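Local atomic coordinates of putative adhesin (Bacteroides thetaiotaomicron, PDB entry 4QDG), a protein that is of unproven function but probably takes part, as a fimbrillin-family lipoprotein of the outer membrane, in holding or building pili on the cell surface. Residues Met146-Asn151 with Arg275-Ser280; Asn151-Val156 with Ser224-Arg229; Lys34-Thr39 with Asn122-Tyr127. One frame throughout, in Å; residues are numbered along the deposited sequence. Where two conformers were deposited one is given.

Contact 1: residues Met146-Asn151 with Arg275-Ser280; sequences MMKNTN and RESEWS. With MG (magnesium ion), chain D.
OD1 of Asn151 has two partners, a magnesium ion at 2.3 Å and the indole N-H of Trp279, with NE1 2.9 Å from it. The N-H points almost straight at the oxygen (169°) within the indole plane, yet it reaches OD1 from 42° above the amide carbonyl plane. The backbone carbonyl Glu276 O binds the same ion at 2.2 Å; Leu273 O and a water complete the four ligands. That water also lies within hydrogen-bonding range of Lys148 O and Thr150 O, which ties the metal to the backbone of 146-151 as Glu276 O ties it to 275-280. Farther along, Lys148 has CG anti to its amide nitrogen (chi1 -176°) and runs out fully extended, and its NZ donates to Ser277 OG at 2.9 Å. A second water accepts from Lys148 NZ and donates to Ser277 O and to Glu278 OE2. Glu276 CG rests over one face of the Trp279 indole, toward its rim, while Glu276 OE2 turns back to accept from Glu278 N at 3.1 Å. All four metal ligands are neutral oxygens; the ion probably polarises the Asn151 amide, which the indole helps to hold in place.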
loop_
_atom_site.group_PDB
_atom_site.type_symbol
_atom_site.label_atom_id
_atom_site.label_comp_id
_atom_site.label_asym_id
_atom_site.label_seq_id
_atom_site.Cartn_x
_atom_site.Cartn_y
_atom_site.Cartn_z
HETATM N N MSE A 146 10.941 -6.392 -3.653
HETATM C CA MSE A 146 9.533 -6.263 -3.345
HETATM C C MSE A 146 9.017 -4.830 -3.250
HETATM O O MSE A 146 9.783 -3.888 -3.017
HETATM C CB MSE A 146 9.243 -7.017 -2.071
HETATM C CG MSE A 146 9.541 -8.500 -2.259
HETATM SE SE MSE A 146 9.322 -9.421 -0.651
HETATM C CE MSE A 146 7.368 -9.645 -0.707
HETATM N N MSE A 147 7.693 -4.689 -3.471
HETATM C CA MSE A 147 7.016 -3.407 -3.365
HETATM C C MSE A 147 5.898 -3.494 -2.347
HETATM O O MSE A 147 5.456 -4.582 -2.045
HETATM C CB MSE A 147 6.501 -2.900 -4.713
HETATM C CG MSE A 147 5.392 -3.744 -5.333
HETATM SE SE MSE A 147 4.464 -2.692 -6.679
HETATM C CE MSE A 147 3.241 -1.976 -5.549
ATOM N N LYS A 148 5.475 -2.342 -1.807
ATOM C CA LYS A 148 4.407 -2.234 -0.817
ATOM C C LYS A 148 3.101 -1.861 -1.551
ATOM O O LYS A 148 3.092 -0.922 -2.344
ATOM C CB LYS A 148 4.812 -1.180 0.234
ATOM C CG LYS A 148 3.844 -1.030 1.393
ATOM C CD LYS A 148 4.404 -0.103 2.433
ATOM C CE LYS A 148 3.450 0.129 3.578
ATOM N NZ LYS A 148 3.945 1.244 4.441
ATOM N N ASN A 149 2.023 -2.608 -1.310
ATOM C CA ASN A 149 0.722 -2.390 -1.969
ATOM C C ASN A 149 -0.241 -1.541 -1.150
ATOM O O ASN A 149 -1.238 -1.084 -1.703
ATOM C CB ASN A 149 0.016 -3.737 -2.257
ATOM C CG ASN A 149 0.664 -4.561 -3.340
ATOM O OD1 ASN A 149 1.298 -4.047 -4.247
ATOM N ND2 ASN A 149 0.431 -5.857 -3.318
ATOM N N THR A 150 0.010 -1.378 0.169
ATOM C CA THR A 150 -0.918 -0.637 1.019
ATOM C C THR A 150 -0.441 0.816 1.199
ATOM O O THR A 150 0.751 1.125 1.013
ATOM C CB THR A 150 -1.116 -1.374 2.363
ATOM O OG1 THR A 150 0.166 -1.678 2.918
ATOM C CG2 THR A 150 -1.956 -2.654 2.229
ATOM N N ASN A 151 -1.385 1.694 1.566
ATOM C CA ASN A 151 -1.179 3.119 1.748
ATOM C C ASN A 151 -1.910 3.643 2.955
ATOM O O ASN A 151 -2.953 3.122 3.337
ATOM C CB ASN A 151 -1.688 3.877 0.503
ATOM C CG ASN A 151 -0.884 3.614 -0.728
ATOM O OD1 ASN A 151 0.201 4.176 -0.935
ATOM N ND2 ASN A 151 -1.359 2.695 -1.526
ATOM N N ARG A 275 6.114 3.802 -4.560
ATOM C CA ARG A 275 7.215 4.102 -3.616
ATOM C C ARG A 275 6.737 4.834 -2.349
ATOM O O ARG A 275 7.272 4.604 -1.283
ATOM C CB ARG A 275 8.324 4.936 -4.268
ATOM C CG ARG A 275 9.230 4.153 -5.178
ATOM C CD ARG A 275 10.425 5.010 -5.552
ATOM N NE ARG A 275 11.304 4.310 -6.481
ATOM C CZ ARG A 275 12.302 3.499 -6.124
ATOM N NH1 ARG A 275 12.590 3.310 -4.837
ATOM N NH2 ARG A 275 13.033 2.893 -7.049
ATOM N N GLU A 276 5.778 5.732 -2.490
ATOM C CA GLU A 276 5.258 6.458 -1.355
ATOM C C GLU A 276 4.053 5.726 -0.783
ATOM O O GLU A 276 3.125 5.406 -1.519
ATOM C CB GLU A 276 4.900 7.916 -1.712
ATOM C CG GLU A 276 4.478 8.731 -0.490
ATOM C CD GLU A 276 5.532 8.800 0.595
ATOM O OE1 GLU A 276 6.395 9.706 0.524
ATOM O OE2 GLU A 276 5.510 7.934 1.503
ATOM N N SER A 277 4.078 5.437 0.517
ATOM C CA SER A 277 2.974 4.725 1.177
ATOM C C SER A 277 2.364 5.535 2.353
ATOM O O SER A 277 1.348 5.131 2.920
ATOM C CB SER A 277 3.459 3.365 1.672
ATOM O OG SER A 277 4.464 3.530 2.665
ATOM N N GLU A 278 3.004 6.643 2.723
ATOM C CA GLU A 278 2.588 7.511 3.814
ATOM C C GLU A 278 2.263 8.843 3.218
ATOM O O GLU A 278 3.147 9.501 2.694
ATOM C CB GLU A 278 3.668 7.598 4.923
ATOM C CG GLU A 278 3.889 6.301 5.703
ATOM C CD GLU A 278 2.760 5.771 6.580
ATOM O OE1 GLU A 278 1.905 6.577 7.013
ATOM O OE2 GLU A 278 2.755 4.548 6.865
ATOM N N TRP A 279 0.963 9.184 3.181
ATOM C CA TRP A 279 0.457 10.401 2.555
ATOM C C TRP A 279 -0.242 11.289 3.542
ATOM O O TRP A 279 -0.908 10.798 4.460
ATOM C CB TRP A 279 -0.545 10.023 1.454
ATOM C CG TRP A 279 -0.046 9.028 0.442
ATOM C CD1 TRP A 279 -0.212 7.674 0.471
ATOM C CD2 TRP A 279 0.601 9.327 -0.802
ATOM N NE1 TRP A 279 0.339 7.104 -0.650
ATOM C CE2 TRP A 279 0.838 8.095 -1.457
ATOM C CE3 TRP A 279 1.055 10.518 -1.405
ATOM C CZ2 TRP A 279 1.471 8.019 -2.707
ATOM C CZ3 TRP A 279 1.686 10.442 -2.641
ATOM C CH2 TRP A 279 1.891 9.201 -3.273
ATOM N N SER A 280 -0.156 12.603 3.332
ATOM C CA SER A 280 -0.868 13.563 4.168
ATOM C C SER A 280 -1.364 14.689 3.301
ATOM O O SER A 280 -0.685 15.091 2.345
ATOM C CB SER A 280 -0.042 14.054 5.355
ATOM O OG SER A 280 1.067 14.850 4.987
HETATM MG MG MG D . 1.998 3.670 -2.322
HETATM O O HOH W 1 1.545 2.943 5.029
HETATM O O HOH W 2 2.395 1.757 -1.409
#

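Contact 2: residues Asn151-Val156 with Ser224-Arg229; sequences NNIRVV and SRLMVR. With MG (magnesium ion), chain D.
This contact belongs to the magnesium site built round Asn151 in the Mfa2-type fold, a member of the transthyretin clan made of long beta strands. Residues 151-156 run along strand 140-159, which pairs antiparallel with strand 213-223; residues 224-229 begin the loop that leads from that neighbouring strand to strand 235-240. The join is made by the amide nitrogen of Asn151, the half of the side chain turned away from metal binding. Asn151 ND2 donates to the backbone oxygen Ser224 O over 3.2 Å, with an N-H...O angle of 153°. The oxygen lies nearly in the plane of the amide, but the donor stands 44° above the plane of the Ser224 carbonyl. A water accepts from Asn151 ND2 at 2.9 Å and from Leu226 N at 3.0 Å, so both N-H bonds of the amide are used. With OD1 held by the magnesium ion and by Trp279 NE1, the flip state of this amide is well determined.

Leu226 supplies the apolar wall. Its chi1 of -65° sends it across the Asn151 side chain, bringing CG to 3.6 Å from Asn151 ND2 and CD1 to 3.7 Å from Asn151 CG. The same CD1 looks toward Ile153 CD1 across a looser 4.4 Å, and both of these aliphatic side chains also lean on Trp279 of strand 278-285. Every residue touching across the contact is buried. Outside the contact the loop is fastened by Ser224 OG, which bonds to Asn178 O, and by Arg225, in a salt bridge with Asp274 of helix 269-275. Within the loop, the methyl carbon CE of selenomethionine Met227 lies over one face of the Arg225 guanidinium group, and Arg229 NH1 donates to Met227 O at 2.9 Å.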
loop_
_atom_site.group_PDB
_atom_site.type_symbol
_atom_site.label_atom_id
_atom_site.label_comp_id
_atom_site.label_asym_id
_atom_site.label_seq_id
_atom_site.Cartn_x
_atom_site.Cartn_y
_atom_site.Cartn_z
ATOM N N ASN A 151 -1.385 1.694 1.566
ATOM C CA ASN A 151 -1.179 3.119 1.748
ATOM C C ASN A 151 -1.910 3.643 2.955
ATOM O O ASN A 151 -2.953 3.122 3.337
ATOM C CB ASN A 151 -1.688 3.877 0.503
ATOM C CG ASN A 151 -0.884 3.614 -0.728
ATOM O OD1 ASN A 151 0.201 4.176 -0.935
ATOM N ND2 ASN A 151 -1.359 2.695 -1.526
ATOM N N ASN A 152 -1.372 4.693 3.530
ATOM C CA ASN A 152 -1.994 5.416 4.633
ATOM C C ASN A 152 -2.130 6.852 4.182
ATOM O O ASN A 152 -1.159 7.432 3.712
ATOM C CB ASN A 152 -1.210 5.304 5.966
ATOM C CG ASN A 152 -2.014 5.861 7.128
ATOM O OD1 ASN A 152 -2.963 5.239 7.583
ATOM N ND2 ASN A 152 -1.748 7.105 7.533
ATOM N N ILE A 153 -3.354 7.382 4.234
ATOM C CA ILE A 153 -3.655 8.753 3.827
ATOM C C ILE A 153 -4.236 9.491 5.046
ATOM O O ILE A 153 -5.251 9.073 5.582
ATOM C CB ILE A 153 -4.605 8.791 2.583
ATOM C CG1 ILE A 153 -3.935 8.120 1.383
ATOM C CG2 ILE A 153 -4.985 10.240 2.209
ATOM C CD1 ILE A 153 -4.728 7.130 0.642
ATOM N N ARG A 154 -3.534 10.536 5.488
ATOM C CA ARG A 154 -3.964 11.388 6.585
ATOM C C ARG A 154 -4.543 12.665 5.966
ATOM O O ARG A 154 -3.835 13.414 5.311
ATOM C CB ARG A 154 -2.822 11.675 7.587
ATOM C CG ARG A 154 -3.189 12.618 8.763
ATOM C CD ARG A 154 -1.972 12.807 9.663
ATOM N NE ARG A 154 -2.155 13.751 10.773
ATOM C CZ ARG A 154 -2.510 13.424 12.018
ATOM N NH1 ARG A 154 -2.815 12.166 12.324
ATOM N NH2 ARG A 154 -2.583 14.357 12.961
ATOM N N VAL A 155 -5.857 12.876 6.156
ATOM C CA VAL A 155 -6.580 14.029 5.653
ATOM C C VAL A 155 -6.737 15.011 6.781
ATOM O O VAL A 155 -7.260 14.650 7.826
ATOM C CB VAL A 155 -7.942 13.622 5.019
ATOM C CG1 VAL A 155 -8.662 14.840 4.455
ATOM C CG2 VAL A 155 -7.736 12.561 3.918
ATOM N N VAL A 156 -6.299 16.266 6.573
ATOM C CA VAL A 156 -6.389 17.316 7.576
ATOM C C VAL A 156 -7.278 18.469 7.076
ATOM O O VAL A 156 -7.174 18.877 5.923
ATOM C CB VAL A 156 -4.985 17.804 8.014
ATOM C CG1 VAL A 156 -5.061 19.030 8.934
ATOM C CG2 VAL A 156 -4.206 16.683 8.704
ATOM N N SER A 224 -5.781 -0.065 -0.180
ATOM C CA SER A 224 -5.003 -0.981 -0.997
ATOM C C SER A 224 -4.234 -0.122 -2.062
ATOM O O SER A 224 -4.078 1.093 -1.883
ATOM C CB SER A 224 -5.924 -2.039 -1.608
ATOM O OG SER A 224 -5.243 -2.982 -2.408
ATOM N N ARG A 225 -3.748 -0.746 -3.140
ATOM C CA ARG A 225 -2.889 -0.096 -4.136
ATOM C C ARG A 225 -3.545 1.081 -4.895
ATOM O O ARG A 225 -4.680 1.000 -5.391
ATOM C CB ARG A 225 -2.343 -1.132 -5.127
ATOM C CG ARG A 225 -1.126 -0.666 -5.880
ATOM C CD ARG A 225 -0.639 -1.674 -6.879
ATOM N NE ARG A 225 0.524 -1.175 -7.624
ATOM C CZ ARG A 225 1.071 -1.805 -8.659
ATOM N NH1 ARG A 225 0.551 -2.943 -9.104
ATOM N NH2 ARG A 225 2.125 -1.287 -9.276
ATOM N N LEU A 226 -2.784 2.174 -4.977
ATOM C CA LEU A 226 -3.129 3.380 -5.728
ATOM C C LEU A 226 -2.517 3.258 -7.128
ATOM O O LEU A 226 -1.293 3.143 -7.260
ATOM C CB LEU A 226 -2.610 4.623 -5.016
ATOM C CG LEU A 226 -3.236 4.935 -3.649
ATOM C CD1 LEU A 226 -2.487 6.120 -2.974
ATOM C CD2 LEU A 226 -4.761 5.184 -3.798
HETATM N N MSE A 227 -3.365 3.164 -8.165
HETATM C CA MSE A 227 -2.926 3.015 -9.547
HETATM C C MSE A 227 -3.614 3.969 -10.496
HETATM O O MSE A 227 -4.815 4.178 -10.394
HETATM C CB MSE A 227 -3.199 1.585 -10.075
HETATM C CG MSE A 227 -2.418 0.506 -9.363
HETATM SE SE MSE A 227 -2.345 -1.160 -10.366
HETATM C CE MSE A 227 -0.892 -0.701 -11.733
ATOM N N VAL A 228 -2.872 4.464 -11.491
ATOM C CA VAL A 228 -3.449 5.209 -12.614
ATOM C C VAL A 228 -3.975 4.138 -13.592
ATOM O O VAL A 228 -3.198 3.300 -14.051
ATOM C CB VAL A 228 -2.419 6.147 -13.309
ATOM C CG1 VAL A 228 -3.012 6.751 -14.580
ATOM C CG2 VAL A 228 -1.932 7.243 -12.373
ATOM N N ARG A 229 -5.262 4.127 -13.873
ATOM C CA ARG A 229 -5.853 3.202 -14.857
ATOM C C ARG A 229 -7.059 3.868 -15.477
ATOM O O ARG A 229 -7.610 4.785 -14.875
ATOM C CB ARG A 229 -6.200 1.824 -14.273
ATOM C CG ARG A 229 -7.235 1.878 -13.169
ATOM C CD ARG A 229 -6.827 0.927 -12.084
ATOM N NE ARG A 229 -7.865 0.758 -11.062
ATOM C CZ ARG A 229 -7.912 1.430 -9.918
ATOM N NH1 ARG A 229 -7.036 2.390 -9.667
ATOM N NH2 ARG A 229 -8.837 1.151 -9.017
HETATM MG MG MG D . 1.998 3.670 -2.322
HETATM O O HOH W 3 0.088 2.258 -3.958
HETATM O O HOH W 2 2.395 1.757 -1.409
#

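Contact 3: residues Lys34-Thr39 with Asn122-Tyr127; sequences KVDCLT and NLHGLY. With MG (magnesium ion), chain C.
A magnesium ion is gripped by Asp36 OD1 and His124 NE2, each at 2.2 Å, which brings the two to 3.3 Å from each other. OD2 of Asp36 is a longer ligand at 2.6 Å, so the carboxylate grips the ion with both oxygens, and Cys37 SG joins, also 2.6 Å from it. Cys86 completes the site. Carboxylate and imidazole approach from opposite directions with their planes 59° apart, the carboxylate carbon lying at the ring's edge; Cys37 SG also sits at that edge. A chi1 of -175° swings the His124 ring away from its own backbone nitrogen and over to the ion. Two sulfurs, a histidine and an aspartate form a donor set more familiar from softer ions such as zinc than from magnesium. Beside the site, Val35 CG2 packs over the face of Tyr127, 3.8 Å from the ring centroid and 12° off its normal, a CH-pi contact. Lys34 CB touches Tyr127 OH at 3.3 Å. The contact thus joins the turn between helix 31-34 and strand 38-44 to the loop entering strand 127-137; strand 75-82 pairs antiparallel with both strands, and Tyr21 meets the Tyr127 ring edge-to-face.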
loop_
_atom_site.group_PDB
_atom_site.type_symbol
_atom_site.label_atom_id
_atom_site.label_comp_id
_atom_site.label_asym_id
_atom_site.label_seq_id
_atom_site.Cartn_x
_atom_site.Cartn_y
_atom_site.Cartn_z
ATOM N N LYS A 34 10.082 -4.009 8.105
ATOM C CA LYS A 34 8.684 -3.926 7.668
ATOM C C LYS A 34 8.013 -5.256 7.370
ATOM O O LYS A 34 6.816 -5.342 7.594
ATOM C CB LYS A 34 8.541 -2.995 6.441
ATOM C CG LYS A 34 9.024 -1.534 6.660
ATOM C CD LYS A 34 8.458 -0.860 7.907
ATOM C CE LYS A 34 7.454 0.232 7.646
ATOM N NZ LYS A 34 6.174 0.001 8.382
ATOM N N VAL A 35 8.733 -6.288 6.874
ATOM C CA VAL A 35 8.072 -7.556 6.497
ATOM C C VAL A 35 8.292 -8.616 7.562
ATOM O O VAL A 35 9.384 -9.162 7.671
ATOM C CB VAL A 35 8.488 -8.048 5.085
ATOM C CG1 VAL A 35 7.708 -9.304 4.691
ATOM C CG2 VAL A 35 8.296 -6.950 4.043
ATOM N N ASP A 36 7.226 -8.915 8.328
ATOM C CA ASP A 36 7.178 -9.829 9.478
ATOM C C ASP A 36 6.733 -11.274 9.113
ATOM O O ASP A 36 6.814 -12.170 9.953
ATOM C CB ASP A 36 6.195 -9.249 10.532
ATOM C CG ASP A 36 4.714 -9.207 10.126
ATOM O OD1 ASP A 36 4.429 -9.124 8.908
ATOM O OD2 ASP A 36 3.848 -9.248 11.025
ATOM N N CYS A 37 6.196 -11.477 7.906
ATOM C CA CYS A 37 5.757 -12.791 7.448
ATOM C C CYS A 37 5.941 -12.872 5.949
ATOM O O CYS A 37 5.653 -11.927 5.223
ATOM C CB CYS A 37 4.324 -13.112 7.874
ATOM S SG CYS A 37 3.077 -11.940 7.266
ATOM N N LEU A 38 6.494 -13.985 5.494
ATOM C CA LEU A 38 6.822 -14.152 4.102
ATOM C C LEU A 38 6.220 -15.430 3.531
ATOM O O LEU A 38 6.287 -16.480 4.156
ATOM C CB LEU A 38 8.360 -14.158 4.010
ATOM C CG LEU A 38 9.036 -14.391 2.666
ATOM C CD1 LEU A 38 8.717 -13.260 1.663
ATOM C CD2 LEU A 38 10.505 -14.521 2.879
ATOM N N THR A 39 5.621 -15.314 2.345
ATOM C CA THR A 39 5.057 -16.424 1.605
ATOM C C THR A 39 5.840 -16.486 0.319
ATOM O O THR A 39 5.792 -15.544 -0.470
ATOM C CB THR A 39 3.532 -16.252 1.381
ATOM O OG1 THR A 39 2.858 -16.166 2.632
ATOM C CG2 THR A 39 2.925 -17.400 0.564
ATOM N N ASN A 122 -7.275 -0.413 9.905
ATOM C CA ASN A 122 -5.879 -0.065 9.642
ATOM C C ASN A 122 -5.208 -1.333 9.083
ATOM O O ASN A 122 -4.944 -2.277 9.835
ATOM C CB ASN A 122 -5.193 0.468 10.915
ATOM C CG ASN A 122 -3.811 0.995 10.685
ATOM O OD1 ASN A 122 -3.350 1.134 9.554
ATOM N ND2 ASN A 122 -3.138 1.359 11.752
ATOM N N LEU A 123 -5.021 -1.377 7.755
ATOM C CA LEU A 123 -4.567 -2.564 7.039
ATOM C C LEU A 123 -3.122 -2.904 7.314
ATOM O O LEU A 123 -2.252 -2.025 7.371
ATOM C CB LEU A 123 -4.790 -2.451 5.504
ATOM C CG LEU A 123 -6.172 -1.977 4.999
ATOM C CD1 LEU A 123 -6.177 -1.836 3.486
ATOM C CD2 LEU A 123 -7.312 -2.898 5.461
ATOM N N HIS A 124 -2.878 -4.213 7.466
ATOM C CA HIS A 124 -1.545 -4.796 7.642
ATOM C C HIS A 124 -0.841 -4.709 6.278
ATOM O O HIS A 124 -1.445 -5.038 5.257
ATOM C CB HIS A 124 -1.688 -6.252 8.144
ATOM C CG HIS A 124 -0.403 -6.966 8.482
ATOM N ND1 HIS A 124 0.407 -6.556 9.540
ATOM C CD2 HIS A 124 0.111 -8.113 7.966
ATOM C CE1 HIS A 124 1.412 -7.422 9.578
ATOM N NE2 HIS A 124 1.273 -8.375 8.656
ATOM N N GLY A 125 0.397 -4.228 6.266
ATOM C CA GLY A 125 1.202 -4.080 5.055
ATOM C C GLY A 125 1.163 -5.286 4.137
ATOM O O GLY A 125 1.226 -6.427 4.603
ATOM N N LEU A 126 0.968 -5.038 2.835
ATOM C CA LEU A 126 0.970 -6.087 1.820
ATOM C C LEU A 126 2.128 -5.807 0.889
ATOM O O LEU A 126 2.262 -4.693 0.388
ATOM C CB LEU A 126 -0.377 -6.197 1.065
ATOM C CG LEU A 126 -0.448 -7.308 0.005
ATOM C CD1 LEU A 126 -0.440 -8.695 0.665
ATOM C CD2 LEU A 126 -1.661 -7.130 -0.893
ATOM N N TYR A 127 3.014 -6.796 0.730
ATOM C CA TYR A 127 4.221 -6.679 -0.090
ATOM C C TYR A 127 4.239 -7.750 -1.161
ATOM O O TYR A 127 3.658 -8.816 -0.986
ATOM C CB TYR A 127 5.492 -6.736 0.779
ATOM C CG TYR A 127 5.555 -5.639 1.823
ATOM C CD1 TYR A 127 4.880 -5.763 3.035
ATOM C CD2 TYR A 127 6.298 -4.483 1.605
ATOM C CE1 TYR A 127 4.907 -4.745 3.989
ATOM C CE2 TYR A 127 6.388 -3.485 2.584
ATOM C CZ TYR A 127 5.670 -3.610 3.765
ATOM O OH TYR A 127 5.722 -2.628 4.732
HETATM MG MG MG C . 2.475 -10.160 9.047
#

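Contacts 1 and 2, with centres about 8 Å apart, divide the Asn151 side chain and so belong to one metal site: contact 1 uses its oxygen, contact 2 its nitrogen. Strand 140-159, used by both, pairs in parallel with strand 278-285 of contact 1: Asn152 N lies 2.8 Å from Ser277 O and Asn152 O 2.8 Å from Trp279 N. Contact 3 holds a separate magnesium ion, 17.9 Å from the magnesium ion bound by Asn151; its centre lies about 12 Å from that of contact 1 and 17 Å from that of contact 2. Asn149 N, 2.7 Å from Leu126 O, links contacts 1 and 3. The two ions lie roughly to either side of Asn149 and Thr150.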